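Pli0006 protein (Listeria innocua, PDB 3OP9) probably binds DNA as a plasmid-encoded transcriptional regulator of the XRE helix-turn-helix family. Local coordinates at residues A[7-10]-A[11-15]. Residues are numbered along the deposited sequence; the frame is centred on the assembly and turned at random.
Sequences QHQF and AENLS
Helix 10-21, the first helix of the XRE-type helix-turn-helix domain, begins just after Gln9, which sits at the N-cap position and whose side chain bonds one turn ahead to Asn13. In the conformer given, Gln9 NE2 donates to Asn13 OD1 at 2.8 Å and almost straight, with an N-H...O angle of 170°. The acceptor lies close to the plane of the Gln9 amide, whereas the donor is tilted somewhat from the carbonyl plane of Asn13, and the two amides are turned 57° apart. Gln9 CG sits between the backbone N and the carbonyl carbon (chi1 64°), and the chain then runs extended, crossing Asn13 at about a right angle. The same two residues are joined through the backbone by Asn13 N to Gln9 O at 2.9 Å, while Asn13 ND2 donates to Leu68 O. Just before the helix the His8 ring reaches forward, and its ND1 accepts from Phe10 N at 3.3 Å, in the imidazole plane; His8 NE2 bonds Glu52 of the third subunit. Phe10 and Leu14 run side by side: Phe10 CZ meets Leu14 CD2 at 3.8 Å, and Leu14 CB lies over one ring face, offset toward the rim. Tyr42, Leu54 and Leu57 pack on Phe10 in the domain core. Ser15 OG and Ser15 N grip Ala11 O from opposite faces of its plane. With both ends of its amide engaged, buried Asn13 has its rotation fixed, and His8 supplies an acceptor for a first-turn N-H that has no preceding helical carbonyl to bond.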
# COMPACT_ATOMS: atom_id res chain seq x y z
N GLN A 7 -15.68 -13.60 -0.94
CA GLN A 7 -16.33 -13.33 -2.22
C GLN A 7 -16.11 -11.86 -2.65
O GLN A 7 -16.42 -10.93 -1.88
CB GLN A 7 -17.83 -13.63 -2.13
CG GLN A 7 -18.52 -13.60 -3.47
CD GLN A 7 -18.06 -14.72 -4.39
OE1 GLN A 7 -17.92 -15.86 -3.96
NE2 GLN A 7 -17.79 -14.39 -5.65
N HIS A 8 -15.61 -11.64 -3.87
CA HIS A 8 -15.40 -10.27 -4.35
C HIS A 8 -16.74 -9.54 -4.45
O HIS A 8 -17.79 -10.17 -4.39
CB HIS A 8 -14.72 -10.26 -5.72
CG HIS A 8 -15.54 -10.83 -6.82
ND1 HIS A 8 -16.46 -10.08 -7.53
CD2 HIS A 8 -15.57 -12.07 -7.37
CE1 HIS A 8 -17.02 -10.84 -8.46
NE2 HIS A 8 -16.50 -12.05 -8.39
N GLN A 9 -16.70 -8.22 -4.62
CA GLN A 9 -17.93 -7.45 -4.70
C GLN A 9 -17.86 -6.47 -5.88
O GLN A 9 -18.18 -5.30 -5.77
CB GLN A 9 -18.18 -6.74 -3.37
CG GLN A 9 -17.16 -5.72 -2.99
CD GLN A 9 -17.47 -5.11 -1.63
OE1 GLN A 9 -17.62 -5.84 -0.64
NE2 GLN A 9 -17.61 -3.78 -1.58
N PHE A 10 -17.41 -6.98 -7.02
CA PHE A 10 -17.31 -6.14 -8.20
C PHE A 10 -18.68 -5.55 -8.57
O PHE A 10 -18.81 -4.37 -8.86
CB PHE A 10 -16.75 -6.93 -9.39
CG PHE A 10 -16.82 -6.17 -10.69
CD1 PHE A 10 -16.05 -5.01 -10.88
CD2 PHE A 10 -17.68 -6.57 -11.70
CE1 PHE A 10 -16.11 -4.29 -12.08
CE2 PHE A 10 -17.75 -5.87 -12.90
CZ PHE A 10 -16.96 -4.73 -13.09
N ALA A 11 -19.73 -6.36 -8.54
CA ALA A 11 -21.00 -5.85 -9.06
C ALA A 11 -21.50 -4.71 -8.16
O ALA A 11 -22.01 -3.69 -8.64
CB ALA A 11 -22.03 -6.95 -9.16
N GLU A 12 -21.37 -4.90 -6.84
CA GLU A 12 -21.79 -3.90 -5.84
C GLU A 12 -20.96 -2.62 -6.01
O GLU A 12 -21.49 -1.50 -5.96
CB GLU A 12 -21.64 -4.49 -4.42
CG GLU A 12 -21.98 -3.51 -3.30
CD GLU A 12 -21.87 -4.12 -1.89
OE1 GLU A 12 -21.93 -5.37 -1.76
OE2 GLU A 12 -21.72 -3.36 -0.92
N ASN A 13 -19.66 -2.79 -6.21
CA ASN A 13 -18.74 -1.65 -6.38
C ASN A 13 -19.01 -0.89 -7.66
O ASN A 13 -19.04 0.34 -7.67
CB ASN A 13 -17.28 -2.11 -6.37
CG ASN A 13 -16.84 -2.56 -5.01
OD1 ASN A 13 -17.54 -2.34 -4.03
ND2 ASN A 13 -15.66 -3.15 -4.93
N LEU A 14 -19.25 -1.62 -8.75
CA LEU A 14 -19.48 -0.93 -10.00
C LEU A 14 -20.81 -0.17 -9.86
O LEU A 14 -20.95 0.95 -10.34
CB LEU A 14 -19.54 -1.93 -11.16
CG LEU A 14 -19.66 -1.23 -12.52
CD1 LEU A 14 -18.44 -0.35 -12.78
CD2 LEU A 14 -19.82 -2.23 -13.63
N SER A 15 -21.78 -0.77 -9.17
CA SER A 15 -23.08 -0.13 -8.99
C SER A 15 -22.93 1.18 -8.19
O SER A 15 -23.55 2.19 -8.50
CB SER A 15 -24.07 -1.09 -8.31
OG SER A 15 -24.37 -2.21 -9.16